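Local coordinates for 11S globulin seed storage protein (Amaranthus hypochondriacus, PDB 3QAC) that probably serves as a seed storage protein, a nutrient reservoir built from two-cupin subunits, whose mature form is a hexamer, at residues V52-I57 / V159-I164; L73-Q78 / G137-M142; V289-P294 / R306-N311. All coordinates share one frame; numbering follows the deposited sequence.

Interaction 1 of 3, residues V52-I57 / V159-I164; sequences VIRRTI and VAVILI
I53 O accepts the N-H of I162 at 2.8 Å, the hydrogen on a nearly straight path (168°) close to the C=O axis. I53 N returns a bond to I162 O, so the two form a hydrogen-bonded antiparallel pair between strands 51-57 and 158-164, neighbours in one sheet of the N-terminal cupin barrel. R55 and A160 make the next pair of this kind; in the non-hydrogen-bonded position between them, R54 CA offers its hydrogen to A160 O at 3.2 Å. I53 and I162 lie on the same face as R55. With I53 CG1 between the backbone N and the carbonyl carbon (chi1 61°), the ethyl arm crosses I162, and I53 CG1 presses on I162 CB at 3.5 Å, tight for two carbons. I53 CD1 sits over one face of the R55 guanidinium, toward its rim; R55 NE passes I162 CD1 at 4.0 Å, while R55 NH2 forms a salt bridge with E190. The other face of the sheet carries R54, whose charge pairs with E36 and whose NH2 also bonds Y349 OH of the second cupin. There R54 CG lies alongside V159 CG1 at 3.8 Å, and V159 CG2 meets T56 OG1 at 3.8 Å.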
# COMPACT_ATOMS: atom_id res chain seq x y z
N VAL A 52 18.13 3.33 10.34
CA VAL A 52 18.30 4.40 11.29
C VAL A 52 19.69 4.96 11.13
O VAL A 52 20.68 4.22 10.97
CB VAL A 52 18.05 3.90 12.75
CG1 VAL A 52 18.29 5.00 13.75
CG2 VAL A 52 16.64 3.35 12.89
N ILE A 53 19.76 6.29 11.10
CA ILE A 53 21.02 6.99 11.22
C ILE A 53 20.98 8.04 12.33
O ILE A 53 19.91 8.47 12.78
CB ILE A 53 21.41 7.68 9.92
CG1 ILE A 53 20.37 8.73 9.54
CG2 ILE A 53 21.61 6.66 8.82
CD1 ILE A 53 20.87 9.69 8.46
N ARG A 54 22.16 8.43 12.78
CA ARG A 54 22.28 9.51 13.72
C ARG A 54 23.36 10.42 13.18
O ARG A 54 24.44 9.96 12.85
CB ARG A 54 22.62 8.98 15.11
CG ARG A 54 23.04 10.06 16.09
CD ARG A 54 23.28 9.48 17.48
NE ARG A 54 24.38 8.52 17.49
CZ ARG A 54 24.41 7.43 18.25
NH1 ARG A 54 25.44 6.60 18.19
NH2 ARG A 54 23.39 7.16 19.06
N ARG A 55 23.04 11.69 13.03
CA ARG A 55 24.01 12.64 12.53
C ARG A 55 24.35 13.57 13.65
O ARG A 55 23.47 14.07 14.35
CB ARG A 55 23.50 13.45 11.34
CG ARG A 55 23.03 12.62 10.16
CD ARG A 55 22.70 13.52 8.97
NE ARG A 55 22.14 12.79 7.85
CZ ARG A 55 22.86 12.08 6.98
NH1 ARG A 55 24.18 11.97 7.11
NH2 ARG A 55 22.25 11.45 5.98
N THR A 56 25.65 13.78 13.82
CA THR A 56 26.16 14.74 14.76
C THR A 56 26.81 15.82 13.94
O THR A 56 27.82 15.60 13.28
CB THR A 56 27.17 14.09 15.67
OG1 THR A 56 26.53 13.05 16.41
CG2 THR A 56 27.76 15.11 16.64
N ILE A 57 26.20 16.99 13.94
CA ILE A 57 26.70 18.10 13.17
C ILE A 57 27.35 19.06 14.14
O ILE A 57 26.67 19.63 15.01
CB ILE A 57 25.56 18.85 12.47
CG1 ILE A 57 24.71 17.87 11.66
CG2 ILE A 57 26.11 19.97 11.60
CD1 ILE A 57 23.52 18.51 10.99
N VAL A 159 22.37 17.12 17.20
CA VAL A 159 22.26 15.68 17.02
C VAL A 159 20.83 15.23 16.69
O VAL A 159 19.88 15.46 17.44
CB VAL A 159 22.83 14.89 18.22
CG1 VAL A 159 22.70 13.39 17.99
CG2 VAL A 159 24.29 15.27 18.44
N ALA A 160 20.71 14.59 15.53
CA ALA A 160 19.42 14.13 15.05
C ALA A 160 19.43 12.60 14.87
O ALA A 160 20.37 12.00 14.33
CB ALA A 160 19.08 14.83 13.75
N VAL A 161 18.38 11.98 15.38
CA VAL A 161 18.20 10.57 15.21
C VAL A 161 17.12 10.42 14.17
O VAL A 161 16.00 10.92 14.31
CB VAL A 161 17.85 9.87 16.53
CG1 VAL A 161 17.62 8.40 16.31
CG2 VAL A 161 18.97 10.08 17.55
N ILE A 162 17.49 9.75 13.10
CA ILE A 162 16.69 9.73 11.90
C ILE A 162 16.19 8.33 11.59
O ILE A 162 16.97 7.42 11.35
CB ILE A 162 17.52 10.27 10.75
CG1 ILE A 162 18.00 11.69 11.11
CG2 ILE A 162 16.73 10.24 9.45
CD1 ILE A 162 18.92 12.32 10.09
N LEU A 163 14.88 8.15 11.64
CA LEU A 163 14.29 6.94 11.08
C LEU A 163 14.02 7.16 9.60
O LEU A 163 13.37 8.15 9.21
CB LEU A 163 13.00 6.56 11.80
CG LEU A 163 12.38 5.33 11.12
CD1 LEU A 163 12.69 4.09 11.92
CD2 LEU A 163 10.89 5.50 10.97
N ILE A 164 14.51 6.23 8.79
CA ILE A 164 14.30 6.26 7.35
C ILE A 164 13.41 5.09 6.96
O ILE A 164 13.82 3.94 7.06
CB ILE A 164 15.60 6.16 6.56
CG1 ILE A 164 16.64 7.13 7.12
CG2 ILE A 164 15.34 6.42 5.08
CD1 ILE A 164 17.97 7.03 6.43

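Interaction 2 of 3, residues L73-Q78 / G137-M142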
# COMPACT_ATOMS: atom_id res chain seq x y z
N LEU A 73 11.57 10.46 9.70
CA LEU A 73 11.12 10.99 10.95
C LEU A 73 12.38 11.32 11.69
O LEU A 73 13.22 10.45 11.92
CB LEU A 73 10.35 9.92 11.71
CG LEU A 73 9.05 10.37 12.35
CD1 LEU A 73 8.21 11.13 11.33
CD2 LEU A 73 8.30 9.16 12.87
N ILE A 74 12.53 12.59 12.06
CA ILE A 74 13.75 13.07 12.68
C ILE A 74 13.49 13.55 14.11
O ILE A 74 12.58 14.33 14.37
CB ILE A 74 14.31 14.23 11.87
CG1 ILE A 74 14.46 13.80 10.40
CG2 ILE A 74 15.62 14.68 12.46
CD1 ILE A 74 14.58 14.91 9.41
N TYR A 75 14.28 13.06 15.05
CA TYR A 75 14.25 13.59 16.39
C TYR A 75 15.56 14.31 16.66
O TYR A 75 16.64 13.77 16.43
CB TYR A 75 14.02 12.48 17.41
CG TYR A 75 14.10 12.96 18.85
CD1 TYR A 75 13.06 13.69 19.40
CD2 TYR A 75 15.18 12.65 19.64
CE1 TYR A 75 13.12 14.12 20.70
CE2 TYR A 75 15.25 13.07 20.95
CZ TYR A 75 14.21 13.81 21.48
OH TYR A 75 14.27 14.23 22.78
N ILE A 76 15.44 15.55 17.11
CA ILE A 76 16.59 16.36 17.47
C ILE A 76 16.92 15.99 18.90
O ILE A 76 16.24 16.41 19.84
CB ILE A 76 16.28 17.86 17.37
CG1 ILE A 76 15.90 18.22 15.92
CG2 ILE A 76 17.44 18.69 17.84
CD1 ILE A 76 16.84 17.65 14.87
N GLU A 77 17.96 15.18 19.06
CA GLU A 77 18.29 14.64 20.37
C GLU A 77 18.95 15.73 21.18
O GLU A 77 18.80 15.81 22.40
CB GLU A 77 19.27 13.48 20.22
CG GLU A 77 19.58 12.81 21.54
CD GLU A 77 20.80 11.91 21.47
OE1 GLU A 77 21.80 12.22 22.16
OE2 GLU A 77 20.76 10.91 20.73
N GLN A 78 19.70 16.58 20.48
CA GLN A 78 20.54 17.54 21.15
C GLN A 78 20.77 18.73 20.26
O GLN A 78 20.87 18.59 19.04
CB GLN A 78 21.89 16.90 21.46
CG GLN A 78 22.78 17.69 22.42
CD GLN A 78 24.12 17.01 22.67
OE1 GLN A 78 25.03 17.08 21.84
NE2 GLN A 78 24.25 16.34 23.82
N GLY A 137 14.27 18.02 21.31
CA GLY A 137 12.91 17.59 21.57
C GLY A 137 12.05 17.65 20.33
O GLY A 137 10.90 17.21 20.34
N ASP A 138 12.59 18.21 19.26
CA ASP A 138 11.84 18.34 18.02
C ASP A 138 11.71 17.00 17.32
O ASP A 138 12.71 16.30 17.11
CB ASP A 138 12.53 19.33 17.07
CG ASP A 138 11.94 20.74 17.15
OD1 ASP A 138 10.80 20.90 17.65
OD2 ASP A 138 12.61 21.68 16.67
N ILE A 139 10.48 16.65 16.97
CA ILE A 139 10.21 15.57 16.02
C ILE A 139 9.70 16.14 14.71
O ILE A 139 8.57 16.59 14.60
CB ILE A 139 9.15 14.61 16.53
CG1 ILE A 139 9.62 13.91 17.79
CG2 ILE A 139 8.85 13.58 15.47
CD1 ILE A 139 10.35 12.63 17.52
N PHE A 140 10.56 16.08 13.71
CA PHE A 140 10.34 16.62 12.38
C PHE A 140 10.03 15.52 11.35
O PHE A 140 10.63 14.42 11.37
CB PHE A 140 11.64 17.31 12.00
CG PHE A 140 11.47 18.47 11.11
CD1 PHE A 140 11.51 19.75 11.62
CD2 PHE A 140 11.27 18.29 9.76
CE1 PHE A 140 11.36 20.85 10.80
CE2 PHE A 140 11.12 19.38 8.93
CZ PHE A 140 11.16 20.67 9.46
N ALA A 141 9.12 15.81 10.42
CA ALA A 141 8.78 14.86 9.35
C ALA A 141 9.29 15.32 8.00
O ALA A 141 8.94 16.40 7.55
CB ALA A 141 7.27 14.65 9.28
N MET A 142 10.12 14.50 7.37
CA MET A 142 10.59 14.75 6.01
C MET A 142 9.87 13.86 4.99
O MET A 142 10.07 12.65 4.98
CB MET A 142 12.10 14.45 5.90
CG MET A 142 12.73 15.00 4.63
SD MET A 142 12.63 16.81 4.57
CE MET A 142 13.46 17.26 6.09
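I74 N gives its hydrogen to F140 O at 2.7 Å, nearly straight at 169° and in the carbonyl plane; F140 N answers to I74 O, completing a hydrogen-bonded antiparallel pair. Further along, both backbone polar atoms of I76 are used: its N reaches D138 O at 2.8 Å, and its O takes the N-H of G137 at 2.9 Å. The D138 carboxylate turns elsewhere, OD2 accepting from R135 N. Y75 has CG anti to its own N (chi1 175°), which lays the ring along the neighbouring strand. Y75 CD1 touches I139 CD1 at 3.5 Å, Y75 CE1 passes G137 CA at 3.6 Å, and Y75 OH ends in a hydrogen bond with K327 of the second cupin. Putting an alanine at Y75 would probably leave a gap beside I139 and G137 and deprive K327 of its hydroxyl partner. The backbone of G137, with a positive phi (88°), leaves no place for a side chain beside the carbonyl oxygen of the residue before it. On the other face I74 CB meets F140 CB at 4.1 Å, with F140 continuing onto M85 of strand 80-86 in the facing sheet; at the strand's end I74 CD1 meets M142 CE at 4.2 Å. These are neighbouring strands of a cupin beta barrel: one face looks toward that second sheet, while Y75 and L73 on the other pack against strand 394-401 of the companion cupin.

Interaction 3 of 3, residues V289-P294 / R306-N311; sequences VNVDDP and RLTTVN
A type I beta turn running from N290 to D293 presses V291 onto strand 305-310, where the isopropyl group settles over T308 and V310. V291 has CG1 anti to its carbonyl carbon (chi1 -71°), and that methyl takes the load: V291 CG1 meets V310 CG2 at only 3.3 Å, closer than two methyl carbons normally come, the two side chains crossing at about a right angle. V291 CG1 also rests 3.9 Å from T308 CG2. Two residues earlier, V289 also meets V310, the two reaching toward each other tip to tip, with V289 CG2 at 4.0 Å from V310 CG2. The turn is braced from within by an Asx turn, N290 OD1 accepting the N-H of D292 at 2.9 Å, with the donor tilted 23° from the amide carbonyl plane. This joins two cupin domains: strand 288-290 lies at the edge of the first cupin's sheet, beside strand 138-142, whereas strand 305-310 belongs to a sheet of the second, next to strand 324-330. I139 touches both V291 and V310 at this junction. At the more open end, R306 brings its guanidinium to the loop, with P294 CA over one of its faces. R306 NH2 lies 3.7 Å from V291 O without a hydrogen bond; D292 OD1, at 4.3 Å from R306 NH2, is beyond salt-bridge range, and the D292 carboxylate pairs instead with K327 of strand 324-330.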
# COMPACT_ATOMS: atom_id res chain seq x y z
N VAL A 289 6.73 18.82 15.79
CA VAL A 289 6.26 19.19 17.12
C VAL A 289 7.31 18.80 18.17
O VAL A 289 7.94 17.74 18.08
CB VAL A 289 4.85 18.61 17.50
CG1 VAL A 289 4.09 18.10 16.28
CG2 VAL A 289 4.98 17.53 18.56
N ASN A 290 7.51 19.67 19.14
CA ASN A 290 8.47 19.40 20.19
C ASN A 290 7.84 18.53 21.27
O ASN A 290 6.86 18.93 21.90
CB ASN A 290 8.99 20.70 20.76
CG ASN A 290 10.25 20.51 21.54
OD1 ASN A 290 10.23 19.90 22.60
ND2 ASN A 290 11.37 21.01 21.01
N VAL A 291 8.38 17.33 21.46
CA VAL A 291 7.78 16.39 22.40
C VAL A 291 8.30 16.62 23.81
O VAL A 291 7.91 15.92 24.75
CB VAL A 291 8.04 14.92 21.99
CG1 VAL A 291 7.23 14.57 20.77
CG2 VAL A 291 9.51 14.70 21.74
N ASP A 292 9.17 17.61 23.97
CA ASP A 292 9.61 17.99 25.30
C ASP A 292 8.64 18.97 25.97
O ASP A 292 8.84 19.40 27.11
CB ASP A 292 11.03 18.55 25.25
CG ASP A 292 12.06 17.45 25.22
OD1 ASP A 292 11.66 16.31 25.53
OD2 ASP A 292 13.25 17.73 24.91
N ASP A 293 7.57 19.30 25.26
CA ASP A 293 6.58 20.23 25.77
C ASP A 293 5.65 19.48 26.71
O ASP A 293 4.72 18.80 26.26
CB ASP A 293 5.82 20.85 24.60
CG ASP A 293 4.76 21.86 25.05
OD1 ASP A 293 4.30 21.79 26.21
OD2 ASP A 293 4.38 22.71 24.21
N PRO A 294 5.86 19.63 28.02
CA PRO A 294 5.14 18.79 28.98
C PRO A 294 3.62 18.96 28.91
O PRO A 294 2.91 18.03 29.32
CB PRO A 294 5.68 19.26 30.34
CG PRO A 294 6.95 20.00 30.03
CD PRO A 294 6.71 20.62 28.69
N ARG A 306 6.17 10.49 31.75
CA ARG A 306 5.22 10.89 30.73
C ARG A 306 5.47 10.26 29.36
O ARG A 306 6.57 9.76 29.04
CB ARG A 306 5.18 12.42 30.61
CG ARG A 306 6.49 13.03 30.21
CD ARG A 306 6.29 14.43 29.70
NE ARG A 306 7.34 15.34 30.16
CZ ARG A 306 8.45 15.61 29.48
NH1 ARG A 306 9.34 16.46 30.00
NH2 ARG A 306 8.68 15.05 28.29
N LEU A 307 4.42 10.31 28.55
CA LEU A 307 4.44 9.78 27.21
C LEU A 307 3.83 10.86 26.34
O LEU A 307 2.81 11.44 26.69
CB LEU A 307 3.61 8.50 27.17
CG LEU A 307 3.69 7.61 25.95
CD1 LEU A 307 5.12 7.08 25.77
CD2 LEU A 307 2.70 6.49 26.13
N THR A 308 4.48 11.17 25.24
CA THR A 308 4.02 12.24 24.36
C THR A 308 4.01 11.74 22.94
O THR A 308 5.05 11.31 22.43
CB THR A 308 4.93 13.47 24.46
OG1 THR A 308 4.87 13.99 25.79
CG2 THR A 308 4.48 14.54 23.50
N THR A 309 2.85 11.76 22.31
CA THR A 309 2.73 11.20 20.97
C THR A 309 2.75 12.25 19.88
O THR A 309 2.21 13.34 20.04
CB THR A 309 1.47 10.33 20.80
OG1 THR A 309 0.31 11.16 20.82
CG2 THR A 309 1.38 9.32 21.92
N VAL A 310 3.41 11.93 18.78
CA VAL A 310 3.29 12.70 17.56
C VAL A 310 2.60 11.83 16.54
O VAL A 310 3.13 10.78 16.14
CB VAL A 310 4.65 13.08 17.00
CG1 VAL A 310 4.47 14.10 15.88
CG2 VAL A 310 5.52 13.63 18.08
N ASN A 311 1.41 12.26 16.15
CA ASN A 311 0.66 11.59 15.10
C ASN A 311 0.01 12.62 14.17
O ASN A 311 0.47 13.75 14.08
CB ASN A 311 -0.37 10.64 15.68
CG ASN A 311 -1.39 11.33 16.58
OD1 ASN A 311 -1.59 12.55 16.50
ND2 ASN A 311 -2.05 10.56 17.44

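In the fold
Interactions 1 and 2 share a sheet of the N-terminal cupin, and interaction 3 leads from its edge into the C-terminal cupin. Strands 158-164 and 72-78 are neighbours, so V161 N probably bonds Y75 O at 2.7 Å, and the centres of interactions 1 and 2 lie about 9 Å apart; interaction 2 is nested within the loop that interaction 1 closes. Beyond strand 138-142 comes strand 288-290: V291 N probably bonds G137 O at 2.8 Å, and I139 N V289 O at 3.0 Å, the centres of interactions 2 and 3 being about 11 Å apart. Interactions 1 and 3 do not touch. K327 ties interactions 2 and 3 together, with a hydrogen bond to Y75 and a salt bridge to D292.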